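Local structure of glycosyltransferase (Streptomyces halstedii, 3WAD) at residues P37-V40 with Q41-S44; D178-A181 with D182-A185; A194-E197 with S198-T201; A282-S285 with A286-A290; H308-L311 with P312-A316. The protein is a glycosyltransferase of the GT-B fold, built from two Rossmann-like domains related to the erythromycin biosynthesis protein CIII family. One frame throughout, in Å; residues are numbered along the deposited sequence.

Contact 1: P37-V40 with Q41-S44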
# COMPACT_ATOMS: atom_id res chain seq x y z
N PRO B 37 -15.93 10.27 -5.34
CA PRO B 37 -16.15 9.87 -3.93
C PRO B 37 -16.42 8.39 -3.77
O PRO B 37 -15.93 7.77 -2.78
CB PRO B 37 -17.36 10.72 -3.51
CG PRO B 37 -17.33 11.94 -4.41
CD PRO B 37 -16.66 11.50 -5.71
N ASP B 38 -17.12 7.78 -4.74
CA ASP B 38 -17.39 6.36 -4.66
C ASP B 38 -16.16 5.47 -4.83
O ASP B 38 -16.26 4.26 -4.67
CB ASP B 38 -18.55 5.89 -5.61
CG ASP B 38 -18.39 6.33 -7.05
OD1 ASP B 38 -17.81 7.40 -7.36
OD2 ASP B 38 -18.85 5.57 -7.92
N ASN B 39 -14.99 6.04 -5.15
CA ASN B 39 -13.81 5.18 -5.22
C ASN B 39 -13.00 5.33 -3.93
O ASN B 39 -12.00 4.70 -3.79
CB ASN B 39 -12.90 5.53 -6.44
CG ASN B 39 -12.09 4.33 -6.96
OD1 ASN B 39 -12.41 3.19 -6.70
ND2 ASN B 39 -11.06 4.62 -7.75
N VAL B 40 -13.46 6.14 -2.98
CA VAL B 40 -12.65 6.38 -1.79
C VAL B 40 -12.40 5.13 -0.95
O VAL B 40 -11.29 4.83 -0.50
CB VAL B 40 -13.19 7.57 -0.97
CG1 VAL B 40 -12.65 7.52 0.53
CG2 VAL B 40 -12.82 8.94 -1.68
N GLN B 41 -13.42 4.33 -0.76
CA GLN B 41 -13.19 3.18 0.03
C GLN B 41 -12.11 2.25 -0.58
O GLN B 41 -11.30 1.60 0.19
CB GLN B 41 -14.52 2.40 0.20
CG GLN B 41 -14.32 1.11 1.04
CD GLN B 41 -13.89 1.46 2.43
OE1 GLN B 41 -14.50 2.31 3.05
NE2 GLN B 41 -12.81 0.83 2.92
N ALA B 42 -12.18 2.05 -1.89
CA ALA B 42 -11.21 1.23 -2.60
C ALA B 42 -9.78 1.84 -2.44
O ALA B 42 -8.81 1.10 -2.32
CB ALA B 42 -11.54 1.10 -4.10
N ILE B 43 -9.67 3.17 -2.48
CA ILE B 43 -8.33 3.76 -2.36
C ILE B 43 -7.83 3.48 -0.95
O ILE B 43 -6.67 3.11 -0.75
CB ILE B 43 -8.33 5.28 -2.63
CG1 ILE B 43 -8.66 5.58 -4.11
CG2 ILE B 43 -6.94 5.84 -2.27
CD1 ILE B 43 -9.24 6.94 -4.42
N SER B 44 -8.71 3.66 0.04
CA SER B 44 -8.37 3.23 1.41
C SER B 44 -7.97 1.82 1.61
O SER B 44 -7.00 1.55 2.36
CB SER B 44 -9.50 3.58 2.39
OG SER B 44 -9.45 4.96 2.55
O HOH W 1 -16.21 4.91 -1.47
O HOH W 2 -14.71 2.36 -3.23
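Asn39 meets Ala42 through its amide oxygen: OD1 lies 3.4 Å from Ala42 CB, a van der Waals approach one helical turn on. The amide reaches this place because CG is anti to the backbone N (chi1 -152°), while ND2 is hydrogen-bonded to Ser35 OG at the end of strand 30-35. Ile43 lays CD1 near the backbone carbonyl of Asn39, with 3.6 Å from CD1 to Asn39 O. Asn39 O also accepts from Ile43 N at 3.1 Å. Ser44 N donates almost straight to Val40 O, 2.9 Å away with an angle of 179° at the hydrogen, and Val40 turns its own branches outward, onto strand 49-52 and onto Val234 of the second subunit. Val40 N closes the first turn with an i to i+3 bond to Pro37 O. Two waters complete the pattern. One accepts from Gln41 N and donates to Pro37 O, and the other accepts from Ala42 N at 2.9 Å and donates to Asp38 O. Each N-H thus reaches the carbonyl four residues back through one water, which satisfies both groups, while Ile43 N and Ser44 N bond directly to Asn39 O and Val40 O.

Contact 2: D178-A181 with D182-A185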
# COMPACT_ATOMS: atom_id res chain seq x y z
N ASP B 178 -11.34 17.50 -36.03
CA ASP B 178 -10.78 16.65 -35.03
C ASP B 178 -11.67 16.69 -33.74
O ASP B 178 -11.56 17.64 -32.96
CB ASP B 178 -9.35 17.11 -34.73
CG ASP B 178 -8.66 16.24 -33.73
OD1 ASP B 178 -9.32 15.40 -33.08
OD2 ASP B 178 -7.43 16.35 -33.59
N PRO B 179 -12.54 15.68 -33.55
CA PRO B 179 -13.39 15.71 -32.35
C PRO B 179 -12.61 15.74 -31.05
O PRO B 179 -13.10 16.28 -30.08
CB PRO B 179 -14.22 14.41 -32.44
CG PRO B 179 -14.17 14.06 -34.00
CD PRO B 179 -12.78 14.49 -34.42
N LEU B 180 -11.41 15.20 -31.01
CA LEU B 180 -10.65 15.24 -29.78
C LEU B 180 -10.18 16.69 -29.46
O LEU B 180 -9.99 17.07 -28.27
CB LEU B 180 -9.47 14.27 -29.82
CG LEU B 180 -9.72 12.77 -30.01
CD1 LEU B 180 -8.52 11.94 -29.53
CD2 LEU B 180 -10.96 12.34 -29.23
N ALA B 181 -9.97 17.49 -30.52
CA ALA B 181 -9.48 18.83 -30.34
C ALA B 181 -10.64 19.66 -29.91
O ALA B 181 -10.49 20.55 -29.08
CB ALA B 181 -8.88 19.40 -31.68
N ASP B 182 -11.80 19.42 -30.49
CA ASP B 182 -12.95 20.21 -30.10
C ASP B 182 -13.29 19.86 -28.63
O ASP B 182 -13.54 20.74 -27.81
CB ASP B 182 -14.12 19.92 -30.98
CG ASP B 182 -13.93 20.44 -32.42
OD1 ASP B 182 -12.84 20.96 -32.72
OD2 ASP B 182 -14.87 20.29 -33.24
N TRP B 183 -13.29 18.56 -28.31
CA TRP B 183 -13.60 18.12 -26.92
C TRP B 183 -12.67 18.71 -25.90
O TRP B 183 -13.14 19.35 -24.99
CB TRP B 183 -13.60 16.61 -26.82
CG TRP B 183 -13.69 16.11 -25.41
CD1 TRP B 183 -14.56 16.53 -24.37
CD2 TRP B 183 -12.98 15.00 -24.90
NE1 TRP B 183 -14.32 15.76 -23.24
CE2 TRP B 183 -13.37 14.81 -23.55
CE3 TRP B 183 -12.02 14.15 -25.46
CZ2 TRP B 183 -12.80 13.82 -22.76
CZ3 TRP B 183 -11.48 13.16 -24.68
CH2 TRP B 183 -11.91 12.97 -23.35
N LEU B 184 -11.37 18.52 -26.09
CA LEU B 184 -10.37 18.87 -25.09
C LEU B 184 -10.04 20.37 -25.03
O LEU B 184 -9.69 20.85 -23.94
CB LEU B 184 -9.09 18.05 -25.25
CG LEU B 184 -9.22 16.55 -24.98
CD1 LEU B 184 -7.93 15.81 -25.35
CD2 LEU B 184 -9.55 16.27 -23.48
N ALA B 185 -10.19 21.10 -26.13
CA ALA B 185 -10.13 22.57 -26.07
C ALA B 185 -11.27 23.08 -25.18
O ALA B 185 -11.08 23.94 -24.27
CB ALA B 185 -10.22 23.17 -27.47
O HOH W 3 -11.49 20.31 -35.03
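Leu180 and Trp183 touch through one branch, CD2 of the leucine standing 4.3 Å from CE3 of the indole. The approach is oblique to the ring. Leu184, the next residue along, lays its CD2 over one indole face, 3.7 Å above the plane and displaced toward the rim, so the ring is met by leucines from two turns of the same helix. With CG anti to the backbone N (chi1 171°), the indole extends from the helix to where its NE1 bonds Glu104 of helix 89-106. Its ring also meets that of Tyr134 at a steep angle.

The backbone carries four successive i to i+4 bonds, from Asp182 N to Asp178 O through Ala185 N to Ala181 O. The first is nearly collinear with its carbonyl; in the last, at 3.0 Å from Ala185 N to Ala181 O, the donor stands above the carbonyl plane. Asp178 O is gripped twice, by Asp182 N and by Ala181 N.

Asp178 itself holds the start of the helix. OD1 accepts weakly from Leu180 N at 2.9 Å and from Ala181 N at 3.4 Å, and OD2 forms a salt bridge with Arg161 of helix 156-168, which would position the carboxylate. A water bonded to Asp178 N donates to Asp182 OD1 at 2.8 Å, so one water links the backbone N of the cap residue to the carboxylate of Asp182. With Asp178 at the cap position and proline at the first helical position, this is an N-cap, though both its capping bonds are weak, and it opens helix 179-188 in the N-terminal domain.

Contact 3: A194-E197 with S198-T201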
# COMPACT_ATOMS: atom_id res chain seq x y z
N ALA B 194 -5.10 25.28 -23.14
CA ALA B 194 -5.21 25.34 -24.61
C ALA B 194 -5.11 23.92 -25.12
O ALA B 194 -4.30 23.15 -24.58
CB ALA B 194 -4.03 26.20 -25.18
N PHE B 195 -5.86 23.54 -26.17
CA PHE B 195 -5.52 22.23 -26.81
C PHE B 195 -4.08 22.09 -27.30
O PHE B 195 -3.64 22.90 -28.11
CB PHE B 195 -6.47 21.88 -27.94
CG PHE B 195 -6.17 20.53 -28.52
CD1 PHE B 195 -6.53 19.35 -27.81
CD2 PHE B 195 -5.44 20.42 -29.74
CE1 PHE B 195 -6.22 18.08 -28.32
CE2 PHE B 195 -5.13 19.13 -30.28
CZ PHE B 195 -5.51 17.97 -29.56
N THR B 196 -3.35 21.10 -26.79
CA THR B 196 -2.13 20.62 -27.44
C THR B 196 -2.36 19.14 -27.64
O THR B 196 -3.20 18.54 -26.94
CB THR B 196 -0.92 20.70 -26.51
OG1 THR B 196 -1.29 20.22 -25.19
CG2 THR B 196 -0.39 22.14 -26.41
N GLU B 197 -1.54 18.51 -28.48
CA GLU B 197 -1.64 17.09 -28.72
C GLU B 197 -1.25 16.31 -27.45
O GLU B 197 -1.65 15.18 -27.22
CB GLU B 197 -0.80 16.69 -29.94
CG GLU B 197 -0.84 15.18 -30.31
CD GLU B 197 -2.24 14.64 -30.76
OE1 GLU B 197 -3.15 15.44 -31.06
OE2 GLU B 197 -2.44 13.39 -30.82
N SER B 198 -0.46 16.94 -26.60
CA SER B 198 -0.04 16.28 -25.40
C SER B 198 -1.23 16.10 -24.44
O SER B 198 -1.17 15.28 -23.54
CB SER B 198 1.10 17.09 -24.78
OG SER B 198 0.49 18.26 -24.30
N LEU B 199 -2.36 16.79 -24.66
CA LEU B 199 -3.58 16.57 -23.85
C LEU B 199 -4.21 15.20 -24.17
O LEU B 199 -4.94 14.61 -23.36
CB LEU B 199 -4.67 17.65 -24.09
CG LEU B 199 -4.25 19.05 -23.58
CD1 LEU B 199 -5.36 19.98 -23.86
CD2 LEU B 199 -3.94 19.03 -22.05
N VAL B 200 -3.92 14.72 -25.38
CA VAL B 200 -4.50 13.47 -25.83
C VAL B 200 -3.75 12.29 -25.32
O VAL B 200 -4.36 11.30 -24.87
CB VAL B 200 -4.54 13.38 -27.40
CG1 VAL B 200 -4.95 11.96 -27.77
CG2 VAL B 200 -5.57 14.41 -27.96
N THR B 201 -2.41 12.37 -25.39
CA THR B 201 -1.62 11.21 -25.05
C THR B 201 -0.58 11.32 -23.93
O THR B 201 0.09 10.30 -23.62
CB THR B 201 -0.97 10.65 -26.30
OG1 THR B 201 -0.31 11.72 -26.96
CG2 THR B 201 -2.09 9.96 -27.28
O HOH W 4 -0.68 11.63 -29.99
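Phe195 presents the edge of its ring to Val200: CG2 of the valine lies near the ring plane, 3.7 Å from CE1. Leu199 comes to the same ring obliquely, its CD1 4.2 Å from Phe195 CD1, the two side chains sliding past each other in opposite directions. The ring is brought to this side by CG standing anti to the backbone N (chi1 -177°). The flat carboxylate of Glu197 also meets Val200, OE2 lying 4.0 Å from its CB. Both oxygens have stronger partners elsewhere: OE1 in a salt bridge with Arg161, OE2 with Asn165 and with a water that reaches Thr201 OG1.

Thr196 OG1 and Ser198 OG form a hydrogen bond of 2.8 Å in which either hydroxyl could donate. Leu199 N and Val200 N bond to Thr196 O and Glu197 O, three residues back, from more than 50° out of the carbonyl planes, consistent with i to i+3 winding; Glu197 O also accepts weakly from Thr201 N.

Helix 198-201, which leads into strand 204-206, is wedged among three others. Phe195 and Val200 face helix 179-188, Val200 also reaches helix 156-168 at Trp157 and Arg161, and Leu199 rests on Pro137 and Glu141 of helix 135-141.

Contact 4: A282-S285 with A286-A290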
# COMPACT_ATOMS: atom_id res chain seq x y z
N ALA B 282 -12.12 -23.02 -8.81
CA ALA B 282 -13.02 -22.25 -9.70
C ALA B 282 -13.68 -21.13 -8.94
O ALA B 282 -14.15 -21.31 -7.84
CB ALA B 282 -14.07 -23.15 -10.29
N THR B 283 -13.71 -19.94 -9.52
CA THR B 283 -14.42 -18.84 -8.93
C THR B 283 -15.85 -18.77 -9.51
O THR B 283 -16.06 -18.70 -10.73
CB THR B 283 -13.62 -17.49 -9.02
OG1 THR B 283 -13.45 -17.11 -10.38
CG2 THR B 283 -12.23 -17.65 -8.40
N PHE B 284 -16.83 -18.82 -8.61
CA PHE B 284 -18.24 -18.79 -8.97
C PHE B 284 -19.09 -17.95 -7.98
O PHE B 284 -18.86 -17.99 -6.79
CB PHE B 284 -18.80 -20.23 -8.95
CG PHE B 284 -18.35 -21.08 -10.10
CD1 PHE B 284 -18.44 -20.61 -11.39
CD2 PHE B 284 -17.86 -22.35 -9.88
CE1 PHE B 284 -18.04 -21.44 -12.49
CE2 PHE B 284 -17.43 -23.18 -10.97
CZ PHE B 284 -17.52 -22.71 -12.26
N SER B 285 -20.10 -17.24 -8.49
CA SER B 285 -21.20 -16.69 -7.67
C SER B 285 -21.82 -17.70 -6.69
O SER B 285 -21.54 -18.90 -6.75
CB SER B 285 -22.37 -16.27 -8.57
OG SER B 285 -21.92 -15.69 -9.78
N ALA B 286 -22.69 -17.20 -5.81
CA ALA B 286 -23.68 -18.04 -5.12
C ALA B 286 -24.76 -18.47 -6.13
O ALA B 286 -25.27 -19.61 -6.09
CB ALA B 286 -24.31 -17.26 -3.96
N GLU B 287 -25.10 -17.55 -7.03
CA GLU B 287 -26.03 -17.77 -8.15
C GLU B 287 -25.61 -18.94 -9.04
O GLU B 287 -26.45 -19.79 -9.41
CB GLU B 287 -26.14 -16.49 -9.03
CG GLU B 287 -26.71 -15.24 -8.35
CD GLU B 287 -25.76 -14.63 -7.29
OE1 GLU B 287 -26.09 -14.68 -6.07
OE2 GLU B 287 -24.68 -14.10 -7.67
N GLN B 288 -24.31 -18.95 -9.40
CA GLN B 288 -23.72 -19.92 -10.33
C GLN B 288 -23.50 -21.26 -9.69
O GLN B 288 -23.60 -22.28 -10.34
CB GLN B 288 -22.39 -19.42 -10.83
CG GLN B 288 -22.50 -18.21 -11.67
CD GLN B 288 -21.15 -17.69 -12.05
OE1 GLN B 288 -20.24 -17.55 -11.22
NE2 GLN B 288 -21.00 -17.37 -13.31
N VAL B 289 -23.18 -21.25 -8.41
CA VAL B 289 -22.95 -22.49 -7.72
C VAL B 289 -24.31 -23.23 -7.57
O VAL B 289 -24.35 -24.48 -7.56
CB VAL B 289 -22.24 -22.24 -6.38
CG1 VAL B 289 -23.20 -21.64 -5.35
CG2 VAL B 289 -21.53 -23.52 -5.88
N ALA B 290 -25.39 -22.43 -7.48
CA ALA B 290 -26.79 -22.91 -7.47
C ALA B 290 -27.18 -23.45 -8.84
O ALA B 290 -27.61 -24.61 -8.95
CB ALA B 290 -27.77 -21.79 -7.02
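Gln288 OE1 receives two donors of Ser285. It accepts the backbone N-H, with 2.8 Å from Ser285 N to Gln288 OE1, 155° at the hydrogen and the donor tilted only slightly from the carbonyl plane. Gln288 OE1 also takes a weak bond from Ser285 OG at 2.9 Å. The glutamine can turn back this far because its CG lies beside the backbone N (chi1 -66°) and the chain is extended beyond it, which carries the amide from the first turn of the helix to the residue that precedes it. OE1 is thus held by one sound bond from N and one weak bond from OG, while NE2 has a further, weak bond to Gly253 O.

Ser285 occupies the N-cap position of helix 286-292, but its side chain makes no capping bond. The bond from Ser285 N to the Gln288 side chain is one half of a capping box, its reciprocal absent. The segment covers the passage from strand to helix in a beta-alpha-beta unit of the C-terminal Rossmann-like domain, with strand 279-283 leading in and strand 299-302 following.

Phe284 meets the amide with its ring edge. Gln288 OE1 lies in the ring plane, 3.6 Å from Phe284 CD1, and ring and amide planes stand 86° apart. The phenylalanine also packs on Leu250 and Ala301. Glu287 stays at the margin, with OE2 3.3 Å from Ser285 CB. Val289 N reaches Ser285 O in a weak bond of 3.3 Å.

Contact 5: H308-L311 with P312-A316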
# COMPACT_ATOMS: atom_id res chain seq x y z
N HIS B 308 -1.95 -14.45 -6.70
CA HIS B 308 -0.54 -14.53 -6.40
C HIS B 308 -0.35 -15.58 -5.35
O HIS B 308 0.71 -16.10 -5.30
CB HIS B 308 -0.00 -13.20 -5.90
CG HIS B 308 -0.80 -12.62 -4.77
ND1 HIS B 308 -0.39 -12.66 -3.46
CD2 HIS B 308 -2.01 -12.01 -4.77
CE1 HIS B 308 -1.31 -12.09 -2.69
NE2 HIS B 308 -2.30 -11.68 -3.46
N ALA B 309 -1.35 -15.94 -4.53
CA ALA B 309 -1.09 -17.12 -3.59
C ALA B 309 -1.34 -18.45 -4.26
O ALA B 309 -0.63 -19.45 -3.99
CB ALA B 309 -1.89 -17.06 -2.30
N LEU B 310 -2.33 -18.44 -5.17
CA LEU B 310 -2.75 -19.63 -5.92
C LEU B 310 -1.79 -19.99 -7.09
O LEU B 310 -1.33 -21.12 -7.20
CB LEU B 310 -4.21 -19.46 -6.44
CG LEU B 310 -4.82 -20.66 -7.22
CD1 LEU B 310 -4.87 -21.97 -6.41
CD2 LEU B 310 -6.23 -20.27 -7.69
N LEU B 311 -1.52 -19.04 -7.98
CA LEU B 311 -0.86 -19.40 -9.23
C LEU B 311 0.51 -20.10 -9.12
O LEU B 311 0.83 -20.85 -10.00
CB LEU B 311 -0.78 -18.22 -10.21
CG LEU B 311 -2.10 -17.79 -10.83
CD1 LEU B 311 -1.77 -16.65 -11.69
CD2 LEU B 311 -2.75 -18.95 -11.66
N PRO B 312 1.34 -19.82 -8.08
CA PRO B 312 2.64 -20.58 -7.97
C PRO B 312 2.50 -22.12 -7.97
O PRO B 312 3.45 -22.85 -8.30
CB PRO B 312 3.18 -20.11 -6.63
CG PRO B 312 2.64 -18.69 -6.54
CD PRO B 312 1.23 -18.82 -7.00
N SER B 313 1.33 -22.61 -7.59
CA SER B 313 1.09 -24.03 -7.62
C SER B 313 0.22 -24.51 -8.81
O SER B 313 -0.22 -25.63 -8.80
CB SER B 313 0.45 -24.45 -6.29
OG SER B 313 -0.87 -23.94 -6.16
N CYS B 314 -0.03 -23.68 -9.83
CA CYS B 314 -1.03 -24.08 -10.88
C CYS B 314 -0.35 -24.45 -12.16
O CYS B 314 0.54 -23.75 -12.56
CB CYS B 314 -2.01 -22.96 -11.23
SG CYS B 314 -3.21 -22.74 -9.95
N ALA B 315 -0.82 -25.50 -12.82
CA ALA B 315 -0.30 -25.84 -14.16
C ALA B 315 -1.00 -25.01 -15.24
O ALA B 315 -0.52 -24.94 -16.36
CB ALA B 315 -0.45 -27.38 -14.47
N ALA B 316 -2.16 -24.42 -14.94
CA ALA B 316 -2.86 -23.65 -15.99
C ALA B 316 -3.85 -22.68 -15.38
O ALA B 316 -4.32 -22.89 -14.26
CB ALA B 316 -3.55 -24.60 -16.98
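Ser313 and Leu310 meet because the serine hydroxyl stands between its own backbone N and carbonyl carbon (chi1 69°), a rotamer that swings OG back over the turn to Leu310 O. The leucine has CG anti to its backbone N (chi1 -178°), which lays its isobutyl group alongside Cys314 SG. The sulfur is in turn placed there by chi1 of -74°, which directs it toward the preceding turn.

Leu310 O is doubly held. Ser313 OG donates to it at 3.0 Å and lies in the carbonyl plane, while Ser313 N donates at 3.1 Å from a tilted position. The hydroxyl has a second, weak bond to Arg247, linking the turn to strand 247-251. One residue on, Cys314 N donates to Leu311 O at 3.0 Å from well above the carbonyl plane, as an i to i+3 bond here.

Side-chain packing accompanies these bonds. Leu310 CG lies 3.8 Å from Cys314 SG, and Leu311 CD2 approaches Cys314 CB at 4.1 Å, so the cysteine touches both Leu310, at SG, and Leu311, at CB. Pro312, lacking an N-H, offers no hydrogen to His308 O; instead its ring carbon CD packs against that oxygen at 3.2 Å. Tyr332 of helix 323-332 touches Leu311 and Pro312, and His308 reaches Thr49 of the second subunit.

Helix 307-310 thus passes through a proline-containing turn with i to i+3 bonds into strand 314-319, a helix-to-strand connection of the parallel sheet in the C-terminal Rossmann-like domain of a GT-B protein.

In the fold
The five contacts are spread over both domains of the GT-B fold: contacts 1, 2 and 3 in the N-terminal one, contacts 4 and 5 in the C-terminal one. Contacts 2 and 3 touch, their centres 9 Å apart, with Leu184 CD1 3.8 Å from Val200 CG2, and both use Arg161 as a salt-bridge partner. Contact 1 stands about 17 Å from contact 2 between nearest atoms. Contacts 4 and 5 reach the same six-stranded sheet, nearest atoms about 7 Å apart. Across the domains, contact 1 comes within about 14 Å of contact 5, whereas the centres of contacts 2 and 5 are 46 Å apart. Contacts 1 and 5 each also touch the second subunit.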